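Local coordinates for HIT family hydrolase (Legionella pneumophila subsp. pneumophila, PDB 6D6J), which probably hydrolyses nucleotide-type substrates as a zinc-binding member of the histidine triad family, though its own substrate is not established, at residues B[70-75]-B[89-94]; B[77-82]-B[108-113]. All blocks are in the same frame, centred on the assembly; numbering follows the deposited sequence.

Contact 1 (B[70-75]-B[89-94]); sequences NILIRA and YRLVFN
Leu91 points from strand 89-95 into the flank of helix 62-81, between Leu72 and Ala75. This is the helix-on-sheet layer of the HIT fold. The axes of 70-75 and 89-94 run nearly antiparallel, at 157°, and come within 10.6 Å. Leu91 is the main bump on the strand side, and its two methyls have separate seats. Leu91 CD2 lies against Ala75 CB at 3.8 Å, where the short alanine side chain lets the backbones draw near: Ala75 CA and Leu91 CA are 8.0 Å apart. CD1 turns to Leu72. Leu72 CB does not point straight at the strand. With CG anti to the backbone N (chi1 173°), its end comes nearer. The two leucines cross at about a right angle. Two residues along the strand, Phe93 reaches Ile71 only loosely, with Ile71 CG2 meeting the ring obliquely at 4.5 Å from Phe93 CZ. The side chain of this Phe93 is about 6 Å from that of His107, the predicted active-site residue. Leu72 also packs on Phe93 of the second subunit, so this hydrophobic layer extends to the dimer interface. The tightest point is methyl on methyl: Leu72 CD1 and Leu91 CD1 are 3.5 Å apart, closer than usual for two carbons.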
loop_
_atom_site.group_PDB
_atom_site.type_symbol
_atom_site.label_atom_id
_atom_site.label_comp_id
_atom_site.label_asym_id
_atom_site.label_seq_id
_atom_site.Cartn_x
_atom_site.Cartn_y
_atom_site.Cartn_z
ATOM N N ASN B 70 2.605 -0.081 -10.784
ATOM C CA ASN B 70 4.035 -0.180 -11.049
ATOM C C ASN B 70 4.861 0.434 -9.928
ATOM O O ASN B 70 5.992 -0.007 -9.685
ATOM C CB ASN B 70 4.363 0.426 -12.411
ATOM C CG ASN B 70 3.952 -0.486 -13.543
ATOM O OD1 ASN B 70 3.745 -1.686 -13.335
ATOM N ND2 ASN B 70 3.800 0.071 -14.719
ATOM N N ILE B 71 4.308 1.417 -9.217
ATOM C CA ILE B 71 4.951 1.912 -8.002
ATOM C C ILE B 71 5.046 0.801 -6.965
ATOM O O ILE B 71 6.084 0.621 -6.313
ATOM C CB ILE B 71 4.189 3.147 -7.494
ATOM C CG1 ILE B 71 4.489 4.340 -8.406
ATOM C CG2 ILE B 71 4.507 3.447 -6.033
ATOM C CD1 ILE B 71 3.526 5.490 -8.223
ATOM N N LEU B 72 3.967 0.035 -6.805
ATOM C CA LEU B 72 3.953 -1.090 -5.875
ATOM C C LEU B 72 4.936 -2.177 -6.304
ATOM O O LEU B 72 5.707 -2.689 -5.480
ATOM C CB LEU B 72 2.525 -1.622 -5.779
ATOM C CG LEU B 72 2.309 -2.902 -4.993
ATOM C CD1 LEU B 72 2.808 -2.774 -3.574
ATOM C CD2 LEU B 72 0.827 -3.258 -4.992
ATOM N N ILE B 73 4.958 -2.509 -7.597
ATOM C CA ILE B 73 5.908 -3.499 -8.088
ATOM C C ILE B 73 7.338 -3.020 -7.877
ATOM O O ILE B 73 8.202 -3.786 -7.437
ATOM C CB ILE B 73 5.609 -3.834 -9.558
ATOM C CG1 ILE B 73 4.259 -4.556 -9.675
ATOM C CG2 ILE B 73 6.724 -4.703 -10.156
ATOM C CD1 ILE B 73 3.680 -4.546 -11.082
ATOM N N ARG B 74 7.615 -1.745 -8.166
ATOM C CA ARG B 74 8.960 -1.239 -7.932
ATOM C C ARG B 74 9.317 -1.303 -6.452
ATOM O O ARG B 74 10.455 -1.649 -6.103
ATOM C CB ARG B 74 9.116 0.174 -8.485
ATOM C CG ARG B 74 10.506 0.796 -8.209
ATOM C CD ARG B 74 11.655 -0.127 -8.646
ATOM N NE ARG B 74 11.514 -0.554 -10.038
ATOM C CZ ARG B 74 12.319 -1.413 -10.653
ATOM N NH1 ARG B 74 13.311 -1.995 -9.982
ATOM N NH2 ARG B 74 12.100 -1.725 -11.927
ATOM N N ALA B 75 8.360 -1.007 -5.562
ATOM C CA ALA B 75 8.662 -1.108 -4.134
ATOM C C ALA B 75 9.089 -2.516 -3.729
ATOM O O ALA B 75 10.021 -2.674 -2.929
ATOM C CB ALA B 75 7.476 -0.661 -3.295
ATOM N N TYR B 89 8.819 -6.615 5.609
ATOM C CA TYR B 89 8.712 -5.159 5.543
ATOM C C TYR B 89 7.246 -4.789 5.379
ATOM O O TYR B 89 6.388 -5.656 5.170
ATOM C CB TYR B 89 9.572 -4.583 4.409
ATOM C CG TYR B 89 9.178 -5.094 3.043
ATOM C CD1 TYR B 89 9.755 -6.250 2.508
ATOM C CD2 TYR B 89 8.205 -4.443 2.293
ATOM C CE1 TYR B 89 9.380 -6.725 1.246
ATOM C CE2 TYR B 89 7.841 -4.896 1.048
ATOM C CZ TYR B 89 8.428 -6.021 0.524
ATOM O OH TYR B 89 8.033 -6.442 -0.721
ATOM N N ARG B 90 6.968 -3.492 5.475
ATOM C CA ARG B 90 5.614 -2.978 5.351
ATOM C C ARG B 90 5.553 -1.910 4.270
ATOM O O ARG B 90 6.487 -1.104 4.113
ATOM C CB ARG B 90 5.153 -2.404 6.693
ATOM C CG ARG B 90 3.751 -1.768 6.672
ATOM C CD ARG B 90 3.216 -1.583 8.083
ATOM N NE ARG B 90 2.966 -2.886 8.697
ATOM C CZ ARG B 90 2.917 -3.124 10.008
ATOM N NH1 ARG B 90 3.116 -2.140 10.894
ATOM N NH2 ARG B 90 2.701 -4.370 10.421
ATOM N N LEU B 91 4.447 -1.905 3.526
ATOM C CA LEU B 91 4.160 -0.907 2.495
ATOM C C LEU B 91 2.920 -0.124 2.910
ATOM O O LEU B 91 1.912 -0.730 3.304
ATOM C CB LEU B 91 3.900 -1.601 1.156
ATOM C CG LEU B 91 5.074 -2.400 0.573
ATOM C CD1 LEU B 91 4.637 -3.190 -0.637
ATOM C CD2 LEU B 91 6.232 -1.493 0.225
ATOM N N VAL B 92 2.984 1.209 2.838
ATOM C CA VAL B 92 1.880 2.048 3.314
ATOM C C VAL B 92 1.599 3.163 2.313
ATOM O O VAL B 92 2.513 3.914 1.947
ATOM C CB VAL B 92 2.204 2.686 4.683
ATOM C CG1 VAL B 92 1.014 3.502 5.180
ATOM C CG2 VAL B 92 2.598 1.621 5.704
ATOM N N PHE B 93 0.324 3.335 1.938
ATOM C CA PHE B 93 -0.149 4.584 1.332
ATOM C C PHE B 93 -1.001 5.315 2.360
ATOM O O PHE B 93 -1.949 4.738 2.903
ATOM C CB PHE B 93 -1.054 4.374 0.104
ATOM C CG PHE B 93 -0.357 3.939 -1.166
ATOM C CD1 PHE B 93 0.503 4.803 -1.856
ATOM C CD2 PHE B 93 -0.643 2.692 -1.715
ATOM C CE1 PHE B 93 1.080 4.399 -3.057
ATOM C CE2 PHE B 93 -0.057 2.288 -2.908
ATOM C CZ PHE B 93 0.784 3.148 -3.583
ATOM N N ASN B 94 -0.700 6.585 2.597
ATOM C CA ASN B 94 -1.543 7.449 3.414
ATOM C C ASN B 94 -2.387 8.311 2.491
ATOM O O ASN B 94 -1.895 8.786 1.465
ATOM C CB ASN B 94 -0.674 8.367 4.264
ATOM C CG ASN B 94 0.064 7.619 5.354
ATOM O OD1 ASN B 94 -0.265 6.478 5.681
ATOM N ND2 ASN B 94 1.040 8.282 5.961
#

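Contact 2 (B[77-82]-B[108-113]); sequences KLAQAE and LHLLGG
Leu110 pushes its forked end against the side chain of Leu78 and the backbone and CB of Ala79, near the C-terminal end of helix 62-81. Its CB leaves strand 108-112 toward the helix. CG stands anti to the backbone N (chi1 163°), which carries both methyls forward to the helix surface. Leu110 CD1 meets Ala79 CB at 3.9 Å. Leu110 CD2 lies over the main chain, 3.9 Å from Ala79 N and 4.0 Å from Ala79 CA. The same methyl also touches Leu78, with Leu110 CD2 at 4.1 Å from Leu78 CD2. Here the two leucine side chains pass each other at a slant. The small side chain of Ala79 lets the leucine come up to the helix backbone. The side chains that meet are all apolar, and all three residues are buried. Leu110 thus belongs to the helix-facing side of the sheet. On the other face, His109 of the predicted histidine triad motif hydrogen-bonds His45 through ND1. Strand 108-112 runs between 44-50 and 89-95, and the leucine packs beside Tyr89 of the latter. Leu78 rests on Leu46 of the former, so the C-terminal end of helix 62-81 packs over strands 44-50, 108-112 and 89-95.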
loop_
_atom_site.group_PDB
_atom_site.type_symbol
_atom_site.label_atom_id
_atom_site.label_comp_id
_atom_site.label_asym_id
_atom_site.label_seq_id
_atom_site.Cartn_x
_atom_site.Cartn_y
_atom_site.Cartn_z
ATOM N N LYS B 77 10.540 -4.766 -5.676
ATOM C CA LYS B 77 11.878 -5.017 -6.216
ATOM C C LYS B 77 12.921 -4.294 -5.377
ATOM O O LYS B 77 13.974 -4.858 -5.051
ATOM C CB LYS B 77 11.939 -4.569 -7.678
ATOM C CG LYS B 77 11.054 -5.385 -8.607
ATOM C CD LYS B 77 11.123 -4.889 -10.052
ATOM C CE LYS B 77 10.332 -5.801 -10.969
ATOM N NZ LYS B 77 10.382 -5.320 -12.367
ATOM N N LEU B 78 12.618 -3.053 -4.995
ATOM C CA LEU B 78 13.528 -2.251 -4.198
ATOM C C LEU B 78 13.744 -2.859 -2.819
ATOM O O LEU B 78 14.857 -2.821 -2.286
ATOM C CB LEU B 78 12.930 -0.853 -4.097
ATOM C CG LEU B 78 13.737 0.182 -3.338
ATOM C CD1 LEU B 78 15.112 0.416 -4.005
ATOM C CD2 LEU B 78 12.948 1.467 -3.287
ATOM N N ALA B 79 12.685 -3.418 -2.218
ATOM C CA ALA B 79 12.836 -4.068 -0.915
ATOM C C ALA B 79 13.845 -5.213 -0.977
ATOM O O ALA B 79 14.605 -5.437 -0.019
ATOM C CB ALA B 79 11.484 -4.574 -0.414
ATOM N N GLN B 80 13.878 -5.950 -2.096
ATOM C CA GLN B 80 14.894 -6.988 -2.268
ATOM C C GLN B 80 16.281 -6.372 -2.422
ATOM O O GLN B 80 17.247 -6.821 -1.790
ATOM C CB GLN B 80 14.565 -7.810 -3.507
ATOM C CG GLN B 80 13.285 -8.567 -3.365
ATOM C CD GLN B 80 12.879 -9.284 -4.631
ATOM O OE1 GLN B 80 13.343 -8.958 -5.731
ATOM N NE2 GLN B 80 11.984 -10.249 -4.494
ATOM N N ALA B 81 16.403 -5.346 -3.274
ATOM C CA ALA B 81 17.701 -4.727 -3.530
ATOM C C ALA B 81 18.292 -4.155 -2.258
ATOM O O ALA B 81 19.516 -4.140 -2.094
ATOM C CB ALA B 81 17.545 -3.621 -4.576
ATOM N N GLU B 82 17.445 -3.709 -1.336
ATOM C CA GLU B 82 17.882 -3.069 -0.109
ATOM C C GLU B 82 17.920 -4.034 1.070
ATOM O O GLU B 82 18.124 -3.604 2.212
ATOM C CB GLU B 82 17.015 -1.836 0.161
ATOM C CG GLU B 82 17.107 -0.782 -0.959
ATOM C CD GLU B 82 18.522 -0.265 -1.206
ATOM O OE1 GLU B 82 19.306 -0.166 -0.243
ATOM O OE2 GLU B 82 18.860 0.065 -2.368
ATOM N N LEU B 108 4.447 5.887 -1.938
ATOM C CA LEU B 108 4.365 4.617 -1.228
ATOM C C LEU B 108 5.525 4.543 -0.238
ATOM O O LEU B 108 6.693 4.689 -0.629
ATOM C CB LEU B 108 4.451 3.465 -2.227
ATOM C CG LEU B 108 4.351 2.045 -1.665
ATOM C CD1 LEU B 108 3.075 1.895 -0.851
ATOM C CD2 LEU B 108 4.331 1.062 -2.828
ATOM N N HIS B 109 5.207 4.312 1.040
ATOM C CA HIS B 109 6.238 4.118 2.053
ATOM C C HIS B 109 6.670 2.663 2.075
ATOM O O HIS B 109 5.828 1.758 2.071
ATOM C CB HIS B 109 5.691 4.411 3.448
ATOM C CG HIS B 109 5.259 5.816 3.668
ATOM N ND1 HIS B 109 6.102 6.782 4.180
ATOM C CD2 HIS B 109 4.054 6.407 3.497
ATOM C CE1 HIS B 109 5.441 7.922 4.273
ATOM N NE2 HIS B 109 4.191 7.713 3.888
ATOM N N LEU B 110 7.982 2.442 2.135
ATOM C CA LEU B 110 8.569 1.116 2.297
ATOM C C LEU B 110 9.384 1.152 3.583
ATOM O O LEU B 110 10.381 1.881 3.667
ATOM C CB LEU B 110 9.442 0.785 1.088
ATOM C CG LEU B 110 10.454 -0.360 1.206
ATOM C CD1 LEU B 110 9.832 -1.665 1.650
ATOM C CD2 LEU B 110 11.170 -0.528 -0.124
ATOM N N LEU B 111 8.949 0.398 4.590
ATOM C CA LEU B 111 9.561 0.423 5.921
ATOM C C LEU B 111 10.071 -0.964 6.275
ATOM O O LEU B 111 9.324 -1.946 6.179
ATOM C CB LEU B 111 8.530 0.825 6.984
ATOM C CG LEU B 111 7.842 2.174 6.781
ATOM C CD1 LEU B 111 6.419 1.996 6.274
ATOM C CD2 LEU B 111 7.861 2.994 8.077
ATOM N N GLY B 112 11.325 -1.052 6.705
ATOM C CA GLY B 112 11.845 -2.329 7.148
ATOM C C GLY B 112 13.053 -2.172 8.037
ATOM O O GLY B 112 13.399 -1.067 8.470
ATOM N N GLY B 113 13.688 -3.310 8.328
ATOM C CA GLY B 113 14.873 -3.336 9.156
ATOM C C GLY B 113 14.595 -3.569 10.615
ATOM O O GLY B 113 15.534 -3.584 11.411
#

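In the fold
Contacts 1 and 2 have centres 8 Å apart and share helix 62-81. Contact 1 uses its middle, contact 2 its C-terminal part. The strands they reach, 89-95 and 108-112, are antiparallel neighbours in one sheet, joined by backbone hydrogen bonds such as His109 N to Val92 O at 2.9 Å. Along the chain the order is 70-75, 77-82, 89-94, 108-113, so the segments of the two contacts alternate. The helix thus packs on two successive strands, one of which carries part of the predicted histidine triad. Strand 89-95 is outermost within the chain, but it pairs with a strand of the second subunit and continues the sheet across the dimer.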